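Local coordinates for protein EmGH1 (Erythrobacter marinus, PDB 5Z87) that probably hydrolyses beta-glucosidic bonds as a family 3 glycoside hydrolase, and may also act on xylosides and arabinofuranosides, at residues A681-V693 / Q739-G751. Numbering follows the deposited sequence.
Sequences ASIGLQDRLRVSV and QVVQFELGPEDFG
The Arg688 guanidinium lays one face over the backbone where Leu745 runs into Gly746, with Gly746 N 3.8 Å from its plane, and meets two carboxylates at its edge. Arg688 NE donates in plane to the anti lone pair of Glu744 OE1 at 2.8 Å, while its NH1 reaches the syn lone pair of Glu748 OE2 at 3.1 Å on a nearly straight bond (165°). A bend at chi3 (65°) folds the arginine back over the strand end, between the two acids. Asp749 OD2 lies well out of the guanidinium plane, where no N-H points at it, and can contribute at most a longer-range attraction; through its anti lone pair it accepts from the N-H of Gly746, the N-cap residue of helix 747-750. The Phe743 ring has Val691 O and Val693 CG2 at its edge, CG2 4.1 Å from Phe743 CE2. Obliquely to the Phe750 ring, Ile683 CD1 approaches CE2 at 3.7 Å and Leu689 CD2 lies near CZ. Pro747 packs against the turn 684-687, its CG 3.6 Å from Gln686 O and equally close to the side-chain oxygen Gln686 OE1, its CD near Asp687 O; an alanine here, lacking CG and CD, would probably open a gap against that turn and leave the Gln686 side-chain amide freer to turn. Asp687 OD2 accepts from Gly684 N and is salt-bridged to Arg680. Six backbone hydrogen bonds join strands 689-693 and 739-745, two at each of the antiparallel pairs Leu689-Leu745, Val691-Phe743 and Val693-Val741. Those six side chains share the inner face and pack on the second sheet. Such pairing of the central and an outermost strand of a three-stranded sheet, one face on the apolar core of a beta sandwich, is characteristic of the fibronectin type III-like domain found at the C-terminal end of many family 3 glycosidases.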
loop_
_atom_site.group_PDB
_atom_site.type_symbol
_atom_site.label_atom_id
_atom_site.label_comp_id
_atom_site.label_asym_id
_atom_site.label_seq_id
_atom_site.Cartn_x
_atom_site.Cartn_y
_atom_site.Cartn_z
ATOM N N ALA A 681 4.946 14.977 -36.979
ATOM C CA ALA A 681 3.940 14.005 -36.577
ATOM C C ALA A 681 4.533 12.623 -36.348
ATOM O O ALA A 681 3.954 11.827 -35.602
ATOM C CB ALA A 681 2.822 13.924 -37.626
ATOM N N SER A 682 5.680 12.334 -36.955
ATOM C CA SER A 682 6.285 11.014 -36.868
ATOM C C SER A 682 7.803 11.150 -36.840
ATOM O O SER A 682 8.381 11.853 -37.674
ATOM C CB SER A 682 5.845 10.150 -38.051
ATOM O OG SER A 682 6.258 8.819 -37.855
ATOM N N ILE A 683 8.442 10.474 -35.887
ATOM C CA ILE A 683 9.887 10.529 -35.708
ATOM C C ILE A 683 10.421 9.110 -35.542
ATOM O O ILE A 683 9.670 8.153 -35.346
ATOM C CB ILE A 683 10.300 11.394 -34.498
ATOM C CG1 ILE A 683 9.867 10.703 -33.200
ATOM C CG2 ILE A 683 9.725 12.792 -34.633
ATOM C CD1 ILE A 683 10.325 11.385 -31.926
ATOM N N GLY A 684 11.748 8.988 -35.631
ATOM C CA GLY A 684 12.389 7.709 -35.412
ATOM C C GLY A 684 12.645 7.427 -33.943
ATOM O O GLY A 684 12.646 8.332 -33.105
ATOM N N LEU A 685 12.907 6.183 -33.618
ATOM C CA LEU A 685 13.053 5.749 -32.257
ATOM C C LEU A 685 14.115 6.468 -31.502
ATOM O O LEU A 685 14.018 6.633 -30.347
ATOM C CB LEU A 685 13.283 4.257 -32.168
ATOM C CG LEU A 685 12.294 3.281 -32.756
ATOM C CD1 LEU A 685 12.747 1.889 -32.497
ATOM C CD2 LEU A 685 10.889 3.472 -32.278
ATOM N N GLN A 686 15.155 6.874 -32.164
ATOM C CA GLN A 686 16.233 7.574 -31.475
ATOM C C GLN A 686 16.189 9.088 -31.643
ATOM O O GLN A 686 17.083 9.774 -31.139
ATOM C CB GLN A 686 17.584 7.036 -31.948
ATOM C CG GLN A 686 17.825 5.597 -31.492
ATOM C CD GLN A 686 17.615 5.417 -29.983
ATOM O OE1 GLN A 686 18.147 6.186 -29.169
ATOM N NE2 GLN A 686 16.829 4.402 -29.608
ATOM N N ASP A 687 15.171 9.627 -32.303
ATOM C CA ASP A 687 15.108 11.060 -32.560
ATOM C C ASP A 687 14.659 11.838 -31.334
ATOM O O ASP A 687 13.946 11.325 -30.467
ATOM C CB ASP A 687 14.142 11.364 -33.702
ATOM C CG ASP A 687 14.628 10.832 -35.017
ATOM O OD1 ASP A 687 15.809 10.432 -35.077
ATOM O OD2 ASP A 687 13.839 10.818 -35.987
ATOM N N ARG A 688 15.080 13.099 -31.280
ATOM C CA ARG A 688 14.520 14.081 -30.366
ATOM C C ARG A 688 13.428 14.877 -31.079
ATOM O O ARG A 688 13.421 14.992 -32.306
ATOM C CB ARG A 688 15.608 15.018 -29.841
ATOM C CG ARG A 688 16.752 14.276 -29.166
ATOM C CD ARG A 688 17.638 15.205 -28.368
ATOM N NE ARG A 688 16.942 15.808 -27.234
ATOM C CZ ARG A 688 16.720 15.202 -26.069
ATOM N NH1 ARG A 688 17.123 13.953 -25.869
ATOM N NH2 ARG A 688 16.085 15.848 -25.102
ATOM N N LEU A 689 12.503 15.431 -30.297
ATOM C CA LEU A 689 11.325 16.102 -30.832
ATOM C C LEU A 689 11.104 17.421 -30.107
ATOM O O LEU A 689 11.078 17.465 -28.873
ATOM C CB LEU A 689 10.079 15.223 -30.690
ATOM C CG LEU A 689 8.765 15.847 -31.163
ATOM C CD1 LEU A 689 8.735 15.911 -32.684
ATOM C CD2 LEU A 689 7.576 15.062 -30.635
ATOM N N ARG A 690 10.929 18.488 -30.869
ATOM C CA ARG A 690 10.590 19.773 -30.283
ATOM C C ARG A 690 9.074 19.911 -30.166
ATOM O O ARG A 690 8.331 19.524 -31.072
ATOM C CB ARG A 690 11.179 20.906 -31.122
ATOM C CG ARG A 690 12.690 20.802 -31.254
ATOM C CD ARG A 690 13.310 22.150 -31.543
ATOM N NE ARG A 690 13.076 22.538 -32.925
ATOM C CZ ARG A 690 13.630 23.594 -33.512
ATOM N NH1 ARG A 690 14.451 24.386 -32.827
ATOM N NH2 ARG A 690 13.353 23.863 -34.784
ATOM N N VAL A 691 8.624 20.441 -29.033
ATOM C CA VAL A 691 7.211 20.686 -28.777
ATOM C C VAL A 691 7.067 22.080 -28.175
ATOM O O VAL A 691 7.821 22.444 -27.269
ATOM C CB VAL A 691 6.614 19.619 -27.839
ATOM C CG1 VAL A 691 5.169 19.962 -27.506
ATOM C CG2 VAL A 691 6.692 18.237 -28.484
ATOM N N SER A 692 6.108 22.862 -28.674
ATOM C CA SER A 692 5.870 24.200 -28.152
ATOM C C SER A 692 4.454 24.322 -27.601
ATOM O O SER A 692 3.534 23.621 -28.036
ATOM C CB SER A 692 6.081 25.268 -29.217
ATOM O OG SER A 692 5.054 25.207 -30.186
ATOM N N VAL A 693 4.296 25.229 -26.638
ATOM C CA VAL A 693 3.037 25.477 -25.944
ATOM C C VAL A 693 2.918 26.978 -25.738
ATOM O O VAL A 693 3.757 27.573 -25.055
ATOM C CB VAL A 693 2.972 24.775 -24.575
ATOM C CG1 VAL A 693 1.600 24.996 -23.915
ATOM C CG2 VAL A 693 3.315 23.302 -24.690
ATOM N N GLN A 739 3.778 33.975 -24.411
ATOM C CA GLN A 739 5.046 33.305 -24.650
ATOM C C GLN A 739 4.812 31.913 -25.222
ATOM O O GLN A 739 3.851 31.224 -24.860
ATOM C CB GLN A 739 5.888 33.214 -23.381
ATOM C CG GLN A 739 6.615 34.509 -23.049
ATOM C CD GLN A 739 7.433 34.402 -21.779
ATOM O OE1 GLN A 739 7.918 33.323 -21.433
ATOM N NE2 GLN A 739 7.583 35.521 -21.070
ATOM N N VAL A 740 5.697 31.519 -26.125
ATOM C CA VAL A 740 5.686 30.197 -26.730
ATOM C C VAL A 740 6.814 29.419 -26.054
ATOM O O VAL A 740 7.992 29.580 -26.396
ATOM C CB VAL A 740 5.845 30.280 -28.250
ATOM C CG1 VAL A 740 5.788 28.901 -28.890
ATOM C CG2 VAL A 740 4.767 31.195 -28.853
ATOM N N VAL A 741 6.461 28.609 -25.049
ATOM C CA VAL A 741 7.441 27.814 -24.314
ATOM C C VAL A 741 7.895 26.645 -25.175
ATOM O O VAL A 741 7.082 25.975 -25.820
ATOM C CB VAL A 741 6.851 27.328 -22.983
ATOM C CG1 VAL A 741 7.837 26.441 -22.257
ATOM C CG2 VAL A 741 6.504 28.506 -22.124
ATOM N N GLN A 742 9.203 26.404 -25.207
ATOM C CA GLN A 742 9.779 25.348 -26.030
ATOM C C GLN A 742 10.241 24.207 -25.136
ATOM O O GLN A 742 10.918 24.437 -24.129
ATOM C CB GLN A 742 10.946 25.885 -26.862
ATOM C CG GLN A 742 10.543 26.990 -27.835
ATOM C CD GLN A 742 9.875 26.444 -29.083
ATOM O OE1 GLN A 742 10.002 25.263 -29.405
ATOM N NE2 GLN A 742 9.162 27.303 -29.797
ATOM N N PHE A 743 9.856 22.984 -25.493
ATOM C CA PHE A 743 10.357 21.778 -24.851
ATOM C C PHE A 743 11.015 20.878 -25.890
ATOM O O PHE A 743 10.726 20.951 -27.092
ATOM C CB PHE A 743 9.234 20.991 -24.156
ATOM C CG PHE A 743 8.523 21.748 -23.072
ATOM C CD1 PHE A 743 9.048 21.806 -21.798
ATOM C CD2 PHE A 743 7.312 22.368 -23.321
ATOM C CE1 PHE A 743 8.388 22.490 -20.782
ATOM C CE2 PHE A 743 6.650 23.049 -22.316
ATOM C CZ PHE A 743 7.192 23.108 -21.043
ATOM N N GLU A 744 11.875 19.985 -25.422
ATOM C CA GLU A 744 12.435 18.979 -26.315
ATOM C C GLU A 744 12.411 17.632 -25.616
ATOM O O GLU A 744 12.871 17.512 -24.476
ATOM C CB GLU A 744 13.863 19.337 -26.760
ATOM C CG GLU A 744 14.292 18.582 -28.026
ATOM C CD GLU A 744 15.637 19.031 -28.591
ATOM O OE1 GLU A 744 16.635 18.319 -28.374
ATOM O OE2 GLU A 744 15.693 20.084 -29.265
ATOM N N LEU A 745 11.875 16.627 -26.301
ATOM C CA LEU A 745 11.768 15.276 -25.778
ATOM C C LEU A 745 12.629 14.330 -26.603
ATOM O O LEU A 745 12.894 14.578 -27.783
ATOM C CB LEU A 745 10.307 14.813 -25.792
ATOM C CG LEU A 745 9.439 15.585 -24.808
ATOM C CD1 LEU A 745 7.994 15.195 -24.974
ATOM C CD2 LEU A 745 9.922 15.282 -23.418
ATOM N N GLY A 746 13.062 13.240 -25.979
ATOM C CA GLY A 746 13.836 12.237 -26.676
ATOM C C GLY A 746 13.607 10.823 -26.180
ATOM O O GLY A 746 12.675 10.542 -25.412
ATOM N N PRO A 747 14.479 9.904 -26.615
ATOM C CA PRO A 747 14.331 8.481 -26.245
ATOM C C PRO A 747 14.197 8.226 -24.755
ATOM O O PRO A 747 13.427 7.352 -24.344
ATOM C CB PRO A 747 15.625 7.853 -26.784
ATOM C CG PRO A 747 16.045 8.755 -27.898
ATOM C CD PRO A 747 15.665 10.143 -27.456
ATOM N N GLU A 748 14.966 8.941 -23.937
ATOM C CA GLU A 748 14.885 8.775 -22.495
ATOM C C GLU A 748 13.542 9.228 -21.959
ATOM O O GLU A 748 13.175 8.849 -20.844
ATOM C CB GLU A 748 16.013 9.552 -21.803
ATOM C CG GLU A 748 15.789 11.068 -21.764
ATOM C CD GLU A 748 16.274 11.825 -23.025
ATOM O OE1 GLU A 748 16.424 11.196 -24.104
ATOM O OE2 GLU A 748 16.495 13.064 -22.922
ATOM N N ASP A 749 12.799 10.017 -22.732
ATOM C CA ASP A 749 11.486 10.486 -22.319
ATOM C C ASP A 749 10.375 9.565 -22.797
ATOM O O ASP A 749 9.440 9.283 -22.043
ATOM C CB ASP A 749 11.249 11.902 -22.845
ATOM C CG ASP A 749 12.259 12.885 -22.302
ATOM O OD1 ASP A 749 12.367 12.989 -21.061
ATOM O OD2 ASP A 749 12.963 13.527 -23.107
ATOM N N PHE A 750 10.485 9.084 -24.037
ATOM C CA PHE A 750 9.440 8.297 -24.672
ATOM C C PHE A 750 9.482 6.822 -24.296
ATOM O O PHE A 750 8.467 6.133 -24.426
ATOM C CB PHE A 750 9.561 8.415 -26.186
ATOM C CG PHE A 750 9.341 9.794 -26.708
ATOM C CD1 PHE A 750 8.322 10.583 -26.206
ATOM C CD2 PHE A 750 10.149 10.302 -27.718
ATOM C CE1 PHE A 750 8.098 11.852 -26.708
ATOM C CE2 PHE A 750 9.939 11.572 -28.227
ATOM C CZ PHE A 750 8.908 12.348 -27.727
ATOM N N GLY A 751 10.636 6.311 -23.872
ATOM C CA GLY A 751 10.784 4.919 -23.531
ATOM C C GLY A 751 10.735 4.708 -22.033
ATOM O O GLY A 751 10.419 5.607 -21.256
HETATM O O HOH W 1 7.156 26.746 -32.305
#